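Local coordinates for integron gene cassette protein HFX_CASS3 (Uncultured bacterium, PDB 3FYN), which is of unknown function but belongs to the GNAT family and so probably transfers an acetyl group from acetyl-CoA to an unidentified acceptor, at residues 41-46 and 105-110; 35-40 and 73-78. All blocks are in the same frame, centred on the assembly; numbering follows the deposited sequence.

Contact 1. Residues 41-46 and 105-110. With MG (magnesium ion), chain B.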
# COMPACT_ATOMS: atom_id res chain seq x y z
N MSE A 41 -17.44 -6.78 9.81
CA MSE A 41 -17.12 -6.67 8.39
C MSE A 41 -18.31 -7.10 7.54
O MSE A 41 -18.57 -6.54 6.48
CB MSE A 41 -15.89 -7.50 8.04
CG MSE A 41 -15.37 -7.23 6.63
SE MSE A 41 -13.78 -8.26 6.25
CE MSE A 41 -13.42 -7.67 4.42
N SER A 42 -19.05 -8.10 8.01
CA SER A 42 -20.24 -8.57 7.30
C SER A 42 -21.31 -7.48 7.27
O SER A 42 -22.00 -7.30 6.26
CB SER A 42 -20.79 -9.84 7.92
OG SER A 42 -19.86 -10.91 7.83
N GLU A 43 -21.45 -6.76 8.38
CA GLU A 43 -22.41 -5.67 8.45
C GLU A 43 -22.00 -4.55 7.50
O GLU A 43 -22.82 -3.99 6.77
CB GLU A 43 -22.53 -5.14 9.88
CG GLU A 43 -23.15 -6.13 10.84
CD GLU A 43 -23.20 -5.62 12.26
OE1 GLU A 43 -22.94 -4.42 12.46
OE2 GLU A 43 -23.50 -6.42 13.17
N PHE A 44 -20.71 -4.22 7.54
CA PHE A 44 -20.10 -3.21 6.68
C PHE A 44 -20.39 -3.54 5.22
O PHE A 44 -20.84 -2.69 4.44
CB PHE A 44 -18.59 -3.21 6.97
CG PHE A 44 -17.80 -2.17 6.23
CD1 PHE A 44 -18.39 -1.00 5.76
CD2 PHE A 44 -16.44 -2.34 6.04
CE1 PHE A 44 -17.64 -0.05 5.09
CE2 PHE A 44 -15.68 -1.39 5.38
CZ PHE A 44 -16.29 -0.24 4.91
N TYR A 45 -20.16 -4.79 4.84
CA TYR A 45 -20.42 -5.23 3.48
C TYR A 45 -21.91 -5.25 3.12
O TYR A 45 -22.29 -4.87 2.00
CB TYR A 45 -19.77 -6.59 3.22
CG TYR A 45 -18.35 -6.43 2.74
CD1 TYR A 45 -17.41 -5.78 3.52
CD2 TYR A 45 -17.97 -6.88 1.48
CE1 TYR A 45 -16.11 -5.60 3.08
CE2 TYR A 45 -16.67 -6.71 1.03
CZ TYR A 45 -15.75 -6.07 1.83
OH TYR A 45 -14.46 -5.88 1.40
N GLN A 46 -22.75 -5.68 4.05
CA GLN A 46 -24.19 -5.72 3.79
C GLN A 46 -24.73 -4.32 3.55
O GLN A 46 -25.63 -4.13 2.73
CB GLN A 46 -24.93 -6.39 4.94
CG GLN A 46 -26.42 -6.59 4.68
CD GLN A 46 -27.05 -7.57 5.64
OE1 GLN A 46 -26.45 -7.97 6.64
NE2 GLN A 46 -28.29 -7.98 5.35
N ASP A 105 -9.46 -0.56 6.10
CA ASP A 105 -10.91 -0.70 6.27
C ASP A 105 -11.29 0.03 7.55
O ASP A 105 -10.49 0.13 8.47
CB ASP A 105 -11.34 -2.16 6.33
CG ASP A 105 -11.94 -2.65 5.01
OD1 ASP A 105 -12.37 -1.79 4.21
OD2 ASP A 105 -11.99 -3.87 4.78
N PHE A 106 -12.51 0.53 7.59
CA PHE A 106 -12.93 1.41 8.67
C PHE A 106 -14.45 1.39 8.70
O PHE A 106 -15.10 1.79 7.73
CB PHE A 106 -12.39 2.82 8.38
CG PHE A 106 -12.70 3.84 9.44
CD1 PHE A 106 -12.98 3.47 10.74
CD2 PHE A 106 -12.66 5.19 9.12
CE1 PHE A 106 -13.24 4.43 11.70
CE2 PHE A 106 -12.92 6.15 10.07
CZ PHE A 106 -13.21 5.78 11.37
N PHE A 107 -15.00 0.91 9.80
CA PHE A 107 -16.44 0.77 9.93
C PHE A 107 -16.90 1.12 11.34
O PHE A 107 -16.34 0.63 12.32
CB PHE A 107 -16.87 -0.66 9.60
CG PHE A 107 -18.34 -0.94 9.80
CD1 PHE A 107 -19.29 -0.33 8.99
CD2 PHE A 107 -18.77 -1.82 10.79
CE1 PHE A 107 -20.65 -0.60 9.16
CE2 PHE A 107 -20.13 -2.08 10.97
CZ PHE A 107 -21.06 -1.47 10.15
N VAL A 108 -17.91 1.98 11.41
CA VAL A 108 -18.62 2.22 12.66
C VAL A 108 -20.09 1.92 12.39
O VAL A 108 -20.64 2.38 11.40
CB VAL A 108 -18.47 3.69 13.11
CG1 VAL A 108 -19.34 3.96 14.33
CG2 VAL A 108 -17.01 4.01 13.40
N ARG A 109 -20.72 1.13 13.26
CA ARG A 109 -22.14 0.80 13.09
C ARG A 109 -22.96 2.07 12.96
O ARG A 109 -22.67 3.06 13.63
CB ARG A 109 -22.64 -0.01 14.29
CG ARG A 109 -22.32 -1.49 14.22
CD ARG A 109 -22.79 -2.23 15.46
NE ARG A 109 -22.75 -3.67 15.26
CZ ARG A 109 -22.61 -4.57 16.24
NH1 ARG A 109 -22.50 -4.16 17.50
NH2 ARG A 109 -22.58 -5.86 15.95
N PRO A 110 -23.99 2.05 12.10
CA PRO A 110 -24.80 3.25 11.87
C PRO A 110 -25.25 3.94 13.17
O PRO A 110 -25.12 5.16 13.28
CB PRO A 110 -26.00 2.70 11.09
CG PRO A 110 -25.43 1.52 10.33
CD PRO A 110 -24.40 0.92 11.25
MG MG B . -12.85 -1.88 2.04
O HOH W 1 -12.46 -4.19 2.25
O HOH W 2 -15.16 -2.25 2.46
O HOH W 3 -13.14 -1.85 -0.21
O HOH W 4 -10.63 -1.42 1.84
O HOH W 5 -13.23 0.49 2.02
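Helix 41-46 crosses strand 105-108 at 88°, their axes 8.8 Å apart, and Phe44 and Phe107 face each other where the backbones are nearest. The two rings are inclined by only 26° but slid past one another, with centroids 5.2 Å apart, so ring overlap is slight. Each ring instead receives the other residue's CB over a face: Phe44 CB stands 3.8 Å from the Phe107 centroid, a CH-pi contact made in both directions. With CG anti to the backbone N, the Phe44 ring runs on toward Asp105, whose OD1 lies at its edge, 3.5 Å from CE2. Asp105 OD1 also binds the magnesium ion, at 2.2 Å, and five waters complete six ligands. Water 1 donates to Asp105 OD2 and also bonds Tyr45 OH, so the helix reaches the metal through the second shell. Beyond Phe107, Arg109 grips Glu43 side-on: NE meets the syn lone pair of OE1 at 2.9 Å and 172°, NH2 meets OE2 at 3.0 Å, and the carboxylate and guanidinium are nearly coplanar. Met94 of the second subunit packs on Met41 and Asp105. A helix laid across the central antiparallel strands in this way is characteristic of the GNAT acetyltransferase fold.

Contact 2. Residues 35-40 and 73-78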
# COMPACT_ATOMS: atom_id res chain seq x y z
N PRO A 35 -14.37 -13.60 15.68
CA PRO A 35 -15.80 -13.72 15.40
C PRO A 35 -16.53 -12.37 15.35
O PRO A 35 -17.38 -12.18 14.48
CB PRO A 35 -16.31 -14.57 16.57
CG PRO A 35 -15.14 -15.44 16.91
CD PRO A 35 -13.93 -14.54 16.73
N VAL A 36 -16.20 -11.45 16.25
CA VAL A 36 -16.82 -10.13 16.23
C VAL A 36 -16.35 -9.30 15.02
O VAL A 36 -17.15 -8.60 14.40
CB VAL A 36 -16.60 -9.37 17.56
CG1 VAL A 36 -16.87 -7.89 17.39
CG2 VAL A 36 -17.50 -9.95 18.66
N LEU A 37 -15.07 -9.40 14.68
CA LEU A 37 -14.55 -8.70 13.51
C LEU A 37 -15.26 -9.15 12.24
O LEU A 37 -15.60 -8.33 11.38
CB LEU A 37 -13.04 -8.90 13.38
CG LEU A 37 -12.22 -8.08 14.38
CD1 LEU A 37 -10.80 -8.63 14.50
CD2 LEU A 37 -12.24 -6.60 14.00
N VAL A 38 -15.48 -10.45 12.12
CA VAL A 38 -16.18 -10.99 10.96
C VAL A 38 -17.62 -10.49 10.89
O VAL A 38 -18.09 -10.13 9.81
CB VAL A 38 -16.12 -12.53 10.94
CG1 VAL A 38 -17.02 -13.08 9.83
CG2 VAL A 38 -14.68 -12.99 10.72
N ARG A 39 -18.31 -10.45 12.02
CA ARG A 39 -19.67 -9.92 12.03
C ARG A 39 -19.69 -8.45 11.61
O ARG A 39 -20.53 -8.04 10.81
CB ARG A 39 -20.34 -10.06 13.40
CG ARG A 39 -21.72 -9.41 13.43
CD ARG A 39 -22.47 -9.69 14.72
NE ARG A 39 -21.89 -9.00 15.86
CZ ARG A 39 -21.00 -9.54 16.69
NH1 ARG A 39 -20.59 -10.78 16.49
NH2 ARG A 39 -20.53 -8.84 17.71
N LEU A 40 -18.77 -7.67 12.15
CA LEU A 40 -18.72 -6.25 11.82
C LEU A 40 -18.41 -6.04 10.34
O LEU A 40 -19.05 -5.22 9.68
CB LEU A 40 -17.70 -5.51 12.71
CG LEU A 40 -18.13 -5.35 14.17
CD1 LEU A 40 -16.96 -4.87 15.00
CD2 LEU A 40 -19.31 -4.39 14.29
N ILE A 73 -5.04 -4.15 13.88
CA ILE A 73 -6.48 -3.96 13.93
C ILE A 73 -6.87 -3.45 15.31
O ILE A 73 -6.34 -3.91 16.32
CB ILE A 73 -7.22 -5.28 13.65
CG1 ILE A 73 -6.73 -5.91 12.35
CG2 ILE A 73 -8.73 -5.06 13.62
CD1 ILE A 73 -7.25 -7.32 12.11
N TRP A 74 -7.78 -2.48 15.35
CA TRP A 74 -8.36 -1.99 16.60
C TRP A 74 -9.87 -2.17 16.55
O TRP A 74 -10.48 -2.05 15.49
CB TRP A 74 -8.06 -0.51 16.80
CG TRP A 74 -6.65 -0.18 17.14
CD1 TRP A 74 -6.14 0.04 18.39
CD2 TRP A 74 -5.57 0.04 16.22
NE1 TRP A 74 -4.81 0.37 18.31
CE2 TRP A 74 -4.43 0.37 16.99
CE3 TRP A 74 -5.46 -0.01 14.83
CZ2 TRP A 74 -3.20 0.65 16.41
CZ3 TRP A 74 -4.23 0.26 14.25
CH2 TRP A 74 -3.11 0.59 15.04
N LEU A 75 -10.47 -2.42 17.72
CA LEU A 75 -11.91 -2.46 17.86
C LEU A 75 -12.36 -1.20 18.56
O LEU A 75 -11.63 -0.63 19.37
CB LEU A 75 -12.35 -3.69 18.66
CG LEU A 75 -12.42 -4.98 17.84
CD1 LEU A 75 -12.27 -6.21 18.71
CD2 LEU A 75 -13.72 -5.03 17.05
N ILE A 76 -13.57 -0.76 18.23
CA ILE A 76 -14.13 0.45 18.80
C ILE A 76 -15.24 0.02 19.74
O ILE A 76 -16.20 -0.62 19.32
CB ILE A 76 -14.68 1.37 17.70
CG1 ILE A 76 -13.54 1.74 16.73
CG2 ILE A 76 -15.32 2.62 18.29
CD1 ILE A 76 -14.00 2.48 15.49
N ALA A 77 -15.07 0.35 21.02
CA ALA A 77 -15.96 -0.16 22.06
C ALA A 77 -16.96 0.88 22.55
O ALA A 77 -16.66 2.07 22.64
CB ALA A 77 -15.13 -0.67 23.24
N GLU A 78 -18.15 0.40 22.87
CA GLU A 78 -19.17 1.22 23.52
C GLU A 78 -19.91 0.30 24.48
O GLU A 78 -20.52 -0.67 24.05
CB GLU A 78 -20.12 1.79 22.47
CG GLU A 78 -21.16 2.76 23.01
CD GLU A 78 -22.09 3.27 21.93
OE1 GLU A 78 -22.70 2.44 21.23
OE2 GLU A 78 -22.20 4.50 21.78
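Leu37 on helix 35-40 and Leu75 on strand 73-78 meet where the two backbones are nearest, with 8.1 Å between their CA atoms. The short axes stand 10.6 Å apart at 78°, a spacing bridged by side chains from both elements.

Leu75 can be followed outward. Its CB leaves the strand toward the helix without itself coming into contact with it. Leu75 CG is placed anti to the carbonyl carbon (chi1 -82°) and only grazes the helix, 4.2 Å from Leu37 CD2. The branch ending in CD2 does most of the touching: Leu75 CD2 lies 3.7 Å from Leu37 CD2, 3.8 Å from Leu40 CD1 and, more loosely, 4.3 Å from Val36 CG1. One methyl is thus received among three helix residues, and Leu75 crosses both leucines at a slant.

Leu37 CD2 has a second partner on the strand. Leu37 CD2 and Ile73 CG2 meet tip to tip at 3.9 Å, so this single leucine methyl touches two residues spaced two apart on the same side of the strand. Phe61 of helix 54-66 packs on both Leu37 and Ile73, while Tyr85 of the adjoining strand 81-93 touches Leu37 and Leu40. On the other face of the sheet, Trp74 packs against helix 117-131.

Every contact across the pair is between aliphatic carbons, and no hydrogen bond joins the segments. Four of the five touching residues are buried, which implies that helix and sheet are held together here by dispersion and exclusion of water, without a directional bond to fix their mutual rotation.

Contacts 1 and 2 use adjoining segments of helix 34-47, 41-46 and 35-40 respectively, with centres about 9 Å apart, and both bring it against one mixed sheet. Along the chain the order is 35-40, 41-46, 73-78, 105-110, so the segments alternate; strand 81-93 lies between the two contacted strands in the sheet and its Tyr85 touches residues of both contacts. The contacts also meet directly: Phe107 CE2 packs 3.6 Å from Leu40 O, and Arg109 NE lies 3.6 Å from Leu40 CD2. The helix thus spans three neighbouring strands, its aliphatic part farther from the magnesium, with the side chain of Leu40 about 12 Å away, and its aromatic end beside the metal site.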